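Long-range contacts in peptide synthase (Silicibacter pomeroyi DSS-3, PDB 2QTP), which is of unknown function but adopts a variant of the Bacillus chorismate mutase fold and may take part in amino-acid metabolism: residues I36-A41 with N161-A166; G42-D47 with N89-H94; E50-G55 with A95-H100. One frame throughout, in Å; residues are numbered along the deposited sequence.

Contact 1 (I36-A41 with N161-A166); sequences IENPFA and NEIMVA
The carboxamide of Asn38 lies against the outer branch of Ile163, with Asn38 CG 4.0 Å from Ile163 CD1, and its two polar ends serve different partners. Asn38 OD1 accepts from Phe40 N at 3.0 Å, the donor standing well above the carbonyl plane rather than on a lone pair. Asn38 ND2 donates to water 1, which itself donates to Glu162 O, and also makes a hydrogen bond to His94 ND1 of helix 92-98. The other flat group, the Phe40 ring, has Pro39 on one face, Pro39 CG sitting 4.0 Å above the plane over its centre; both residues also touch Leu51 of helix 49-70. Asn38 holds CG anti to the backbone N (chi1 179°), which turns the carboxamide along the following turn, near Phe40 N. With an alanine here, Phe40 N, water 1 and His94 would probably each lose a partner, and a gap would be likely to open beside Ile163.

The two backbones are joined by three hydrogen bonds. Ile36 and Ile163 exchange two, Ile36 N to Ile163 O and Ile163 N to Ile36 O, each 2.9 Å. Asn38 N adds a 2.8 Å bond to Asn161 O just past the last strand pair. The Ile36 and Ile163 side chains run side by side on the sheet face covered by Ile98, with Ile36 CG1 4.1 Å from Ile163 CB. Farther along, Ala41 CB meets Asn161 CB at 3.6 Å. The carboxylate of Glu162 is held elsewhere, by Arg159 N and a salt bridge to Arg6. The whole is the end of an antiparallel strand pair, 21-37 with 162-171, where the outgoing chain leaves the sheet through an Asx turn within a type I beta turn.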
ATOM      1  N   ILE A  36      -8.792   6.576  -1.498  1.00 67.55           N
ATOM      2  CA  ILE A  36      -9.120   7.982  -1.311  1.00 67.49           C
ATOM      3  C   ILE A  36      -9.517   8.637  -2.617  1.00 66.51           C
ATOM      4  O   ILE A  36      -9.175   8.150  -3.662  1.00 63.73           O
ATOM      5  CB  ILE A  36      -7.919   8.776  -0.726  1.00 70.84           C
ATOM      6  CG1 ILE A  36      -6.709   8.679  -1.665  1.00 69.68           C
ATOM      7  CG2 ILE A  36      -7.564   8.262   0.665  1.00 66.83           C
ATOM      8  CD1 ILE A  36      -5.700   9.780  -1.504  1.00 68.53           C
ATOM      9  N   GLU A  37     -10.233   9.751  -2.533  1.00 68.33           N
ATOM     10  CA  GLU A  37     -10.535  10.581  -3.683  1.00 71.08           C
ATOM     11  C   GLU A  37      -9.266  11.320  -4.099  1.00 68.61           C
ATOM     12  O   GLU A  37      -8.530  11.820  -3.255  1.00 67.16           O
ATOM     13  CB  GLU A  37     -11.656  11.575  -3.344  1.00 72.15           C
ATOM     14  CG  GLU A  37     -12.024  12.534  -4.501  1.00 81.67           C
ATOM     15  CD  GLU A  37     -13.089  13.577  -4.114  1.00 83.43           C
ATOM     16  OE1 GLU A  37     -14.250  13.172  -3.856  1.00 93.34           O
ATOM     17  OE2 GLU A  37     -12.750  14.790  -4.076  1.00101.10           O
ATOM     18  N   ASN A  38      -8.980  11.333  -5.399  1.00 65.32           N
ATOM     19  CA  ASN A  38      -7.834  12.057  -5.939  1.00 64.63           C
ATOM     20  C   ASN A  38      -8.302  13.485  -6.150  1.00 65.65           C
ATOM     21  O   ASN A  38      -9.198  13.716  -6.965  1.00 65.43           O
ATOM     22  CB  ASN A  38      -7.411  11.389  -7.250  1.00 63.76           C
ATOM     23  CG  ASN A  38      -6.254  12.039  -7.928  1.00 61.82           C
ATOM     24  OD1 ASN A  38      -5.710  13.056  -7.476  1.00 61.84           O
ATOM     25  ND2 ASN A  38      -5.895  11.477  -9.108  1.00 60.92           N
ATOM     26  N   PRO A  39      -7.745  14.456  -5.394  1.00 68.14           N
ATOM     27  CA  PRO A  39      -8.203  15.844  -5.619  1.00 67.28           C
ATOM     28  C   PRO A  39      -7.867  16.397  -7.021  1.00 64.95           C
ATOM     29  O   PRO A  39      -8.476  17.358  -7.457  1.00 67.75           O
ATOM     30  CB  PRO A  39      -7.451  16.636  -4.518  1.00 67.40           C
ATOM     31  CG  PRO A  39      -6.205  15.851  -4.301  1.00 67.31           C
ATOM     32  CD  PRO A  39      -6.699  14.403  -4.354  1.00 69.85           C
ATOM     33  N   PHE A  40      -6.942  15.754  -7.726  1.00 64.63           N
ATOM     34  CA  PHE A  40      -6.517  16.189  -9.034  1.00 65.27           C
ATOM     35  C   PHE A  40      -7.092  15.352 -10.166  1.00 64.48           C
ATOM     36  O   PHE A  40      -6.623  15.450 -11.275  1.00 66.47           O
ATOM     37  CB  PHE A  40      -4.984  16.203  -9.089  1.00 65.74           C
ATOM     38  CG  PHE A  40      -4.336  16.989  -7.944  1.00 65.38           C
ATOM     39  CD1 PHE A  40      -4.853  18.197  -7.543  1.00 66.27           C
ATOM     40  CD2 PHE A  40      -3.194  16.522  -7.311  1.00 67.12           C
ATOM     41  CE1 PHE A  40      -4.267  18.918  -6.517  1.00 72.57           C
ATOM     42  CE2 PHE A  40      -2.616  17.235  -6.271  1.00 68.34           C
ATOM     43  CZ  PHE A  40      -3.155  18.430  -5.887  1.00 66.28           C
ATOM     44  N   ALA A  41      -8.087  14.517  -9.874  1.00 63.38           N
ATOM     45  CA  ALA A  41      -8.749  13.734 -10.891  1.00 60.37           C
ATOM     46  C   ALA A  41      -9.404  14.685 -11.889  1.00 60.09           C
ATOM     47  O   ALA A  41     -10.053  15.646 -11.494  1.00 60.90           O
ATOM     48  CB  ALA A  41      -9.812  12.755 -10.277  1.00 58.11           C
ATOM     49  N   ASN A 161     -11.695   8.435 -10.358  1.00 62.77           N
ATOM     50  CA  ASN A 161     -11.300   9.622  -9.597  1.00 65.33           C
ATOM     51  C   ASN A 161     -10.653   9.325  -8.245  1.00 64.59           C
ATOM     52  O   ASN A 161     -10.635  10.191  -7.381  1.00 64.69           O
ATOM     53  CB  ASN A 161     -12.508  10.547  -9.379  1.00 63.81           C
ATOM     54  CG  ASN A 161     -13.584   9.941  -8.402  1.00 76.57           C
ATOM     55  OD1 ASN A 161     -13.721   8.707  -8.248  1.00 77.53           O
ATOM     56  ND2 ASN A 161     -14.357  10.829  -7.769  1.00 74.12           N
ATOM     57  N   GLU A 162     -10.101   8.118  -8.075  1.00 65.52           N
ATOM     58  CA  GLU A 162      -9.505   7.708  -6.815  1.00 64.65           C
ATOM     59  C   GLU A 162      -8.041   7.312  -6.929  1.00 64.97           C
ATOM     60  O   GLU A 162      -7.510   7.155  -8.031  1.00 62.68           O
ATOM     61  CB  GLU A 162     -10.285   6.518  -6.250  1.00 64.20           C
ATOM     62  CG  GLU A 162     -11.766   6.805  -5.976  1.00 62.77           C
ATOM     63  CD  GLU A 162     -12.512   5.630  -5.346  1.00 65.10           C
ATOM     64  OE1 GLU A 162     -12.274   4.446  -5.725  1.00 63.82           O
ATOM     65  OE2 GLU A 162     -13.328   5.898  -4.449  1.00 63.58           O
ATOM     66  N   ILE A 163      -7.429   7.126  -5.755  1.00 65.20           N
ATOM     67  CA  ILE A 163      -6.095   6.499  -5.588  1.00 66.43           C
ATOM     68  C   ILE A 163      -6.194   5.391  -4.509  1.00 67.40           C
ATOM     69  O   ILE A 163      -6.843   5.594  -3.470  1.00 67.33           O
ATOM     70  CB  ILE A 163      -4.980   7.494  -5.187  1.00 65.41           C
ATOM     71  CG1 ILE A 163      -4.923   8.677  -6.138  1.00 73.69           C
ATOM     72  CG2 ILE A 163      -3.585   6.841  -5.194  1.00 64.12           C
ATOM     73  CD1 ILE A 163      -3.820   9.674  -5.811  1.00 63.52           C
HETATM   74  N   MSE A 164      -5.619   4.212  -4.804  1.00 66.80           N
HETATM   75  CA  MSE A 164      -5.547   3.093  -3.865  1.00 64.78           C
HETATM   76  C   MSE A 164      -4.083   3.039  -3.408  1.00 65.41           C
HETATM   77  O   MSE A 164      -3.173   2.850  -4.209  1.00 64.28           O
HETATM   78  CB  MSE A 164      -5.994   1.778  -4.529  1.00 68.39           C
HETATM   79  CG  MSE A 164      -6.158   0.648  -3.591  1.00 65.84           C
HETATM   80 SE   MSE A 164      -6.793  -0.983  -4.299  0.75 63.87          SE
HETATM   81  CE  MSE A 164      -5.210  -1.549  -5.367  1.00 63.06           C
ATOM     82  N   VAL A 165      -3.859   3.291  -2.130  1.00 65.09           N
ATOM     83  CA  VAL A 165      -2.510   3.357  -1.562  1.00 65.77           C
ATOM     84  C   VAL A 165      -2.323   2.175  -0.590  1.00 64.27           C
ATOM     85  O   VAL A 165      -3.200   1.903   0.177  1.00 63.83           O
ATOM     86  CB  VAL A 165      -2.370   4.687  -0.781  1.00 67.23           C
ATOM     87  CG1 VAL A 165      -0.934   4.867  -0.274  1.00 66.45           C
ATOM     88  CG2 VAL A 165      -2.852   5.869  -1.671  1.00 63.23           C
ATOM     89  N   ALA A 166      -1.169   1.527  -0.613  1.00 64.32           N
ATOM     90  CA  ALA A 166      -0.867   0.380   0.214  1.00 63.35           C
ATOM     91  C   ALA A 166       0.494   0.483   0.908  1.00 62.86           C
ATOM     92  O   ALA A 166       1.472   0.984   0.342  1.00 63.21           O
ATOM     93  CB  ALA A 166      -0.916  -0.925  -0.646  1.00 61.59           C
TER
HETATM   94  O   HOH W   1      -7.647   9.332  -9.995  1.00 39.74           O

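Contact 2 (G42-D47 with N89-H94); sequences GRYVED and NGELEH
Gly42 N donates a nearly straight bond to Asn89 O (3.0 Å, 176° at the hydrogen), reaching it from above the carbonyl plane. This direct link, itself at the surface, is one of the two firm points of the contact. The other is water 2, lying in the plane of the His94 ring at its edge, 2.9 Å from His94 NE2. The same water donates to Arg43 O at 2.7 Å and accepts from Val45 N, so three bonds fix it between loop and helix. The ring is steadied from one face by Glu91 CB, 3.8 Å above its plane, and Asn38 ND2 hydrogen-bonds to its other nitrogen, ND1. Val45 CG2 approaches the histidine only loosely, 4.5 Å from His94 NE2.

Residues 42-47 lead from strand 21-37 to helix 49-70, and residues 89-94 lead into helix 92-98, so two strand-to-helix connections meet here at the end of the fold.

Toward solvent the fit is much slacker. The Tyr44 and Glu91 side chains run at about a right angle, and Glu91, bent at chi2 (-61°), brings OE2 to 3.5 Å from Tyr44 CE1, its carboxylate tilted 35° from the ring.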
ATOM      1  N   GLY A  42      -9.223  14.411 -13.178  1.00 57.54           N
ATOM      2  CA  GLY A  42      -9.773  15.248 -14.257  1.00 58.82           C
ATOM      3  C   GLY A  42      -9.056  16.550 -14.490  1.00 57.00           C
ATOM      4  O   GLY A  42      -9.488  17.362 -15.291  1.00 58.61           O
ATOM      5  N   ARG A  43      -7.933  16.739 -13.824  1.00 59.90           N
ATOM      6  CA  ARG A  43      -7.213  18.006 -13.830  1.00 60.83           C
ATOM      7  C   ARG A  43      -5.729  17.856 -14.193  1.00 62.64           C
ATOM      8  O   ARG A  43      -5.109  16.804 -13.982  1.00 58.66           O
ATOM      9  CB  ARG A  43      -7.271  18.589 -12.418  1.00 61.32           C
ATOM     10  CG  ARG A  43      -8.651  19.027 -11.985  1.00 63.36           C
ATOM     11  CD  ARG A  43      -8.681  19.387 -10.511  1.00 66.25           C
ATOM     12  NE  ARG A  43     -10.056  19.575 -10.048  1.00 72.39           N
ATOM     13  CZ  ARG A  43     -10.684  20.755  -9.984  1.00 74.56           C
ATOM     14  NH1 ARG A  43     -10.079  21.899 -10.317  1.00 75.84           N
ATOM     15  NH2 ARG A  43     -11.939  20.789  -9.573  1.00 77.35           N
ATOM     16  N   TYR A  44      -5.172  18.929 -14.725  1.00 63.90           N
ATOM     17  CA  TYR A  44      -3.751  19.024 -15.085  1.00 65.00           C
ATOM     18  C   TYR A  44      -3.155  20.039 -14.126  1.00 65.67           C
ATOM     19  O   TYR A  44      -3.364  21.221 -14.282  1.00 64.70           O
ATOM     20  CB  TYR A  44      -3.571  19.460 -16.560  1.00 61.22           C
ATOM     21  CG  TYR A  44      -4.032  18.385 -17.522  1.00 62.38           C
ATOM     22  CD1 TYR A  44      -3.378  17.168 -17.570  1.00 59.48           C
ATOM     23  CD2 TYR A  44      -5.124  18.586 -18.390  1.00 58.49           C
ATOM     24  CE1 TYR A  44      -3.791  16.160 -18.400  1.00 66.01           C
ATOM     25  CE2 TYR A  44      -5.551  17.579 -19.234  1.00 61.45           C
ATOM     26  CZ  TYR A  44      -4.884  16.359 -19.241  1.00 62.42           C
ATOM     27  OH  TYR A  44      -5.267  15.340 -20.094  1.00 62.31           O
ATOM     28  N   VAL A  45      -2.465  19.562 -13.098  1.00 69.48           N
ATOM     29  CA  VAL A  45      -1.884  20.445 -12.060  1.00 71.92           C
ATOM     30  C   VAL A  45      -0.408  20.144 -11.864  1.00 70.71           C
ATOM     31  O   VAL A  45       0.019  19.029 -12.116  1.00 73.73           O
ATOM     32  CB  VAL A  45      -2.586  20.281 -10.716  1.00 72.70           C
ATOM     33  CG1 VAL A  45      -4.089  20.520 -10.859  1.00 74.80           C
ATOM     34  CG2 VAL A  45      -2.327  18.951 -10.196  1.00 79.20           C
ATOM     35  N   GLU A  46       0.379  21.130 -11.446  1.00 69.41           N
ATOM     36  CA  GLU A  46       1.828  20.930 -11.291  1.00 68.74           C
ATOM     37  C   GLU A  46       2.229  20.786  -9.825  1.00 66.33           C
ATOM     38  O   GLU A  46       3.151  20.046  -9.503  1.00 64.13           O
ATOM     39  CB  GLU A  46       2.579  22.124 -11.859  1.00 72.67           C
ATOM     40  CG  GLU A  46       2.069  22.599 -13.203  1.00 85.64           C
ATOM     41  CD  GLU A  46       2.937  22.163 -14.315  1.00 95.68           C
ATOM     42  OE1 GLU A  46       3.194  20.938 -14.428  1.00103.21           O
ATOM     43  OE2 GLU A  46       3.370  23.065 -15.068  1.00102.05           O
ATOM     44  N   ASP A  47       1.545  21.518  -8.955  1.00 64.30           N
ATOM     45  CA  ASP A  47       1.861  21.526  -7.524  1.00 64.57           C
ATOM     46  C   ASP A  47       1.051  20.452  -6.845  1.00 64.57           C
ATOM     47  O   ASP A  47      -0.182  20.585  -6.649  1.00 65.81           O
ATOM     48  CB  ASP A  47       1.590  22.922  -6.934  1.00 60.89           C
ATOM     49  CG  ASP A  47       1.871  22.990  -5.433  1.00 68.65           C
ATOM     50  OD1 ASP A  47       2.191  21.965  -4.788  1.00 64.71           O
ATOM     51  OD2 ASP A  47       1.743  24.073  -4.874  1.00 72.53           O
ATOM     52  N   ASN A  89      -8.712   8.612 -14.357  1.00 66.24           N
ATOM     53  CA  ASN A  89      -8.750  10.087 -14.593  1.00 62.78           C
ATOM     54  C   ASN A  89      -7.626  10.865 -13.890  1.00 61.98           C
ATOM     55  O   ASN A  89      -7.537  12.092 -13.985  1.00 63.15           O
ATOM     56  CB  ASN A  89     -10.126  10.655 -14.256  1.00 62.24           C
ATOM     57  CG  ASN A  89     -11.201  10.182 -15.203  1.00 62.91           C
ATOM     58  OD1 ASN A  89     -10.916   9.726 -16.301  1.00 61.29           O
ATOM     59  ND2 ASN A  89     -12.441  10.285 -14.783  1.00 68.33           N
ATOM     60  N   GLY A  90      -6.729  10.130 -13.225  1.00 63.23           N
ATOM     61  CA  GLY A  90      -5.546  10.700 -12.631  1.00 63.66           C
ATOM     62  C   GLY A  90      -4.322  10.553 -13.532  1.00 64.66           C
ATOM     63  O   GLY A  90      -4.442  10.250 -14.715  1.00 63.90           O
ATOM     64  N   GLU A  91      -3.154  10.819 -12.958  1.00 62.98           N
ATOM     65  CA  GLU A  91      -1.867  10.750 -13.625  1.00 65.58           C
ATOM     66  C   GLU A  91      -0.941   9.953 -12.743  1.00 64.10           C
ATOM     67  O   GLU A  91      -1.096   9.957 -11.525  1.00 63.42           O
ATOM     68  CB  GLU A  91      -1.234  12.143 -13.798  1.00 66.29           C
ATOM     69  CG  GLU A  91      -2.115  13.228 -14.428  1.00 76.65           C
ATOM     70  CD  GLU A  91      -2.581  12.893 -15.832  1.00 86.82           C
ATOM     71  OE1 GLU A  91      -1.860  12.150 -16.543  1.00 95.92           O
ATOM     72  OE2 GLU A  91      -3.683  13.371 -16.227  1.00 91.69           O
ATOM     73  N   LEU A  92       0.070   9.342 -13.351  1.00 65.07           N
ATOM     74  CA  LEU A  92       1.046   8.551 -12.633  1.00 67.61           C
ATOM     75  C   LEU A  92       1.800   9.388 -11.606  1.00 67.80           C
ATOM     76  O   LEU A  92       2.165   8.871 -10.550  1.00 68.01           O
ATOM     77  CB  LEU A  92       2.017   7.902 -13.615  1.00 66.73           C
ATOM     78  CG  LEU A  92       2.714   6.599 -13.214  1.00 76.50           C
ATOM     79  CD1 LEU A  92       1.741   5.528 -12.695  1.00 69.72           C
ATOM     80  CD2 LEU A  92       3.531   6.062 -14.413  1.00 72.28           C
ATOM     81  N   GLU A  93       2.010  10.675 -11.907  1.00 66.55           N
ATOM     82  CA  GLU A  93       2.694  11.600 -11.001  1.00 66.41           C
ATOM     83  C   GLU A  93       1.937  11.785  -9.705  1.00 63.24           C
ATOM     84  O   GLU A  93       2.540  12.116  -8.697  1.00 64.22           O
ATOM     85  CB  GLU A  93       2.873  13.004 -11.614  1.00 67.54           C
ATOM     86  CG  GLU A  93       3.866  13.105 -12.728  1.00 77.47           C
ATOM     87  CD  GLU A  93       3.327  12.586 -14.077  1.00 87.56           C
ATOM     88  OE1 GLU A  93       2.108  12.330 -14.223  1.00 76.81           O
ATOM     89  OE2 GLU A  93       4.155  12.447 -15.002  1.00 99.30           O
ATOM     90  N   HIS A  94       0.618  11.589  -9.740  1.00 63.95           N
ATOM     91  CA  HIS A  94      -0.189  11.637  -8.517  1.00 64.31           C
ATOM     92  C   HIS A  94       0.173  10.490  -7.541  1.00 63.98           C
ATOM     93  O   HIS A  94       0.235  10.689  -6.334  1.00 60.64           O
ATOM     94  CB  HIS A  94      -1.690  11.626  -8.824  1.00 62.98           C
ATOM     95  CG  HIS A  94      -2.132  12.739  -9.728  1.00 64.39           C
ATOM     96  ND1 HIS A  94      -3.325  12.712 -10.415  1.00 60.45           N
ATOM     97  CD2 HIS A  94      -1.507  13.881 -10.106  1.00 62.93           C
ATOM     98  CE1 HIS A  94      -3.434  13.810 -11.139  1.00 63.89           C
ATOM     99  NE2 HIS A  94      -2.339  14.530 -10.981  1.00 60.16           N
TER
HETATM  100  O   HOH W   2      -2.615  16.591 -12.993  1.00 39.54           O

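Contact 3 (E50-G55 with A95-H100); sequences ELMDTG and AAAILH
Leu51 and Ala97 meet closely at the centre of a helix-helix contact, where the start of helix 49-70 lies beside the end of helix 92-98 on one face of the large sheet of this chorismate-mutase-like fold. Leu51 CB rests 3.9 Å from Ala97 CB, and beyond it the tip of the same leucine, CD2, reaches Ile98 CD1 at 4.1 Å. Backbones come near as well: three CA-H...O contacts join the helices, from Ile98 CA to Leu51 O, from Met52 CA to Ala97 O and from Gly55 CA to Ile98 O, the last at 3.3 Å. Such closeness depends on Gly55, since a side chain there would run into Ile98 O.

On the outer side the selenomethionine Met52 crosses His100 at a slant. Its chain is extended beyond CG, which carries SE to 3.7 Å from His100 CD2 and places CE over one face of the ring, offset toward the rim.

Farther out, Ile98 packs on Ile36, Ala84, Ile163 and Val165 of the sheet, and Leu51 lies on Ile163 and against Pro39 and Phe40 of the loop after strand 21-37. Within helix 49-70, Glu50 O is gripped twice by one residue, Thr54 N at 3.1 Å and Thr54 OG1 at 3.0 Å, the two donors reaching Glu50 O from opposite faces of its plane.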
ATOM      1  N   GLU A  50      -0.570  18.855  -1.986  1.00 67.11           N
ATOM      2  CA  GLU A  50      -1.720  18.326  -1.286  1.00 68.44           C
ATOM      3  C   GLU A  50      -1.676  16.790  -1.242  1.00 66.48           C
ATOM      4  O   GLU A  50      -2.009  16.193  -0.223  1.00 66.73           O
ATOM      5  CB  GLU A  50      -3.014  18.831  -1.950  1.00 69.17           C
ATOM      6  CG  GLU A  50      -4.277  18.470  -1.173  1.00 77.87           C
ATOM      7  CD  GLU A  50      -5.593  18.754  -1.910  1.00 75.91           C
ATOM      8  OE1 GLU A  50      -5.649  19.639  -2.808  1.00 78.28           O
ATOM      9  OE2 GLU A  50      -6.575  18.063  -1.547  1.00 85.80           O
ATOM     10  N   LEU A  51      -1.231  16.149  -2.320  1.00 65.63           N
ATOM     11  CA  LEU A  51      -1.090  14.694  -2.294  1.00 65.31           C
ATOM     12  C   LEU A  51       0.105  14.210  -1.458  1.00 64.85           C
ATOM     13  O   LEU A  51       0.026  13.124  -0.919  1.00 64.18           O
ATOM     14  CB  LEU A  51      -1.047  14.083  -3.694  1.00 64.75           C
ATOM     15  CG  LEU A  51      -2.382  13.885  -4.427  1.00 67.27           C
ATOM     16  CD1 LEU A  51      -2.130  13.324  -5.814  1.00 69.80           C
ATOM     17  CD2 LEU A  51      -3.356  13.002  -3.694  1.00 65.71           C
HETATM   18  N   MSE A  52       1.202  14.988  -1.373  1.00 64.88           N
HETATM   19  CA  MSE A  52       2.342  14.612  -0.555  1.00 62.00           C
HETATM   20  C   MSE A  52       1.970  14.686   0.918  1.00 63.61           C
HETATM   21  O   MSE A  52       2.330  13.795   1.688  1.00 64.95           O
HETATM   22  CB  MSE A  52       3.576  15.494  -0.822  1.00 63.65           C
HETATM   23  CG  MSE A  52       4.089  15.495  -2.271  1.00 55.78           C
HETATM   24 SE   MSE A  52       5.755  16.360  -2.521  0.75 57.62          SE
HETATM   25  CE  MSE A  52       5.846  15.985  -4.442  1.00 57.61           C
ATOM     26  N   ASP A  53       1.268  15.749   1.309  1.00 63.58           N
ATOM     27  CA  ASP A  53       0.800  15.897   2.691  1.00 64.46           C
ATOM     28  C   ASP A  53      -0.170  14.780   3.042  1.00 64.44           C
ATOM     29  O   ASP A  53      -0.055  14.188   4.096  1.00 67.06           O
ATOM     30  CB  ASP A  53       0.136  17.250   2.906  1.00 66.38           C
ATOM     31  CG  ASP A  53       1.109  18.413   2.816  1.00 70.74           C
ATOM     32  OD1 ASP A  53       2.338  18.229   2.943  1.00 65.93           O
ATOM     33  OD2 ASP A  53       0.620  19.527   2.598  1.00 74.04           O
ATOM     34  N   THR A  54      -1.089  14.445   2.142  1.00 65.20           N
ATOM     35  CA  THR A  54      -2.036  13.301   2.369  1.00 67.41           C
ATOM     36  C   THR A  54      -1.297  11.948   2.470  1.00 67.15           C
ATOM     37  O   THR A  54      -1.599  11.119   3.304  1.00 66.88           O
ATOM     38  CB  THR A  54      -3.114  13.230   1.245  1.00 65.64           C
ATOM     39  OG1 THR A  54      -3.874  14.434   1.271  1.00 74.14           O
ATOM     40  CG2 THR A  54      -4.067  12.072   1.425  1.00 66.06           C
ATOM     41  N   GLY A  55      -0.303  11.750   1.621  1.00 67.29           N
ATOM     42  CA  GLY A  55       0.516  10.561   1.653  1.00 63.32           C
ATOM     43  C   GLY A  55       1.276  10.394   2.938  1.00 64.88           C
ATOM     44  O   GLY A  55       1.418   9.292   3.416  1.00 64.73           O
ATOM     45  N   ALA A  95       0.439   9.316  -8.090  1.00 62.81           N
ATOM     46  CA  ALA A  95       0.910   8.164  -7.306  1.00 63.38           C
ATOM     47  C   ALA A  95       2.306   8.457  -6.770  1.00 63.31           C
ATOM     48  O   ALA A  95       2.610   8.184  -5.608  1.00 66.33           O
ATOM     49  CB  ALA A  95       0.908   6.866  -8.161  1.00 61.43           C
ATOM     50  N   ALA A  96       3.179   8.990  -7.611  1.00 63.44           N
ATOM     51  CA  ALA A  96       4.503   9.424  -7.147  1.00 62.23           C
ATOM     52  C   ALA A  96       4.419  10.361  -5.936  1.00 62.87           C
ATOM     53  O   ALA A  96       5.147  10.185  -4.955  1.00 62.19           O
ATOM     54  CB  ALA A  96       5.265  10.066  -8.257  1.00 61.09           C
ATOM     55  N   ALA A  97       3.530  11.352  -6.017  1.00 62.24           N
ATOM     56  CA  ALA A  97       3.386  12.366  -4.987  1.00 62.60           C
ATOM     57  C   ALA A  97       2.915  11.731  -3.711  1.00 63.90           C
ATOM     58  O   ALA A  97       3.458  11.974  -2.638  1.00 66.76           O
ATOM     59  CB  ALA A  97       2.404  13.475  -5.438  1.00 58.35           C
ATOM     60  N   ILE A  98       1.866  10.925  -3.823  1.00 66.99           N
ATOM     61  CA  ILE A  98       1.325  10.254  -2.647  1.00 66.00           C
ATOM     62  C   ILE A  98       2.390   9.358  -1.954  1.00 64.31           C
ATOM     63  O   ILE A  98       2.439   9.310  -0.744  1.00 66.30           O
ATOM     64  CB  ILE A  98      -0.080   9.561  -2.939  1.00 67.73           C
ATOM     65  CG1 ILE A  98      -1.085   9.995  -1.863  1.00 71.94           C
ATOM     66  CG2 ILE A  98       0.058   8.101  -3.039  1.00 68.48           C
ATOM     67  CD1 ILE A  98      -2.428   9.441  -1.967  1.00 77.74           C
ATOM     68  N   LEU A  99       3.328   8.795  -2.698  1.00 62.71           N
ATOM     69  CA  LEU A  99       4.390   7.936  -2.157  1.00 61.33           C
ATOM     70  C   LEU A  99       5.692   8.642  -1.786  1.00 63.86           C
ATOM     71  O   LEU A  99       6.645   8.003  -1.327  1.00 59.52           O
ATOM     72  CB  LEU A  99       4.754   6.868  -3.222  1.00 62.71           C
ATOM     73  CG  LEU A  99       3.658   5.841  -3.589  1.00 64.91           C
ATOM     74  CD1 LEU A  99       4.109   4.951  -4.754  1.00 58.60           C
ATOM     75  CD2 LEU A  99       3.202   5.024  -2.365  1.00 64.26           C
ATOM     76  N   HIS A 100       5.754   9.936  -2.039  1.00 61.50           N
ATOM     77  CA  HIS A 100       6.983  10.723  -1.849  1.00 63.80           C
ATOM     78  C   HIS A 100       7.524  10.758  -0.410  1.00 65.10           C
ATOM     79  O   HIS A 100       8.688  10.456  -0.195  1.00 65.22           O
ATOM     80  CB  HIS A 100       6.750  12.134  -2.383  1.00 61.50           C
ATOM     81  CG  HIS A 100       7.905  13.048  -2.175  1.00 65.27           C
ATOM     82  ND1 HIS A 100       8.988  13.076  -3.022  1.00 64.44           N
ATOM     83  CD2 HIS A 100       8.176  13.927  -1.179  1.00 66.03           C
ATOM     84  CE1 HIS A 100       9.872  13.947  -2.562  1.00 67.77           C
ATOM     85  NE2 HIS A 100       9.409  14.474  -1.442  1.00 63.27           N
TER

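How the contacts relate
From the N terminus the chain runs up strand 21-37 into residues 36-41, 42-47 and 50-55 in turn, and each finds its partner later. Contact 2 closes a loop back from 89-94 to 42-47, holding the strand-to-helix connection. Contact 3 follows at once, bringing 95-100 against 50-55; because these segments alternate with those of contact 2, the two loops cross, and both use helix 92-98. Contact 1 encloses them, returning strand 162-171 to the end of strand 21-37. Together they tie the two helices and their leading loops to the same end of the sheet, with His94 and Ile98 of helix 92-98 reaching residues of contact 1.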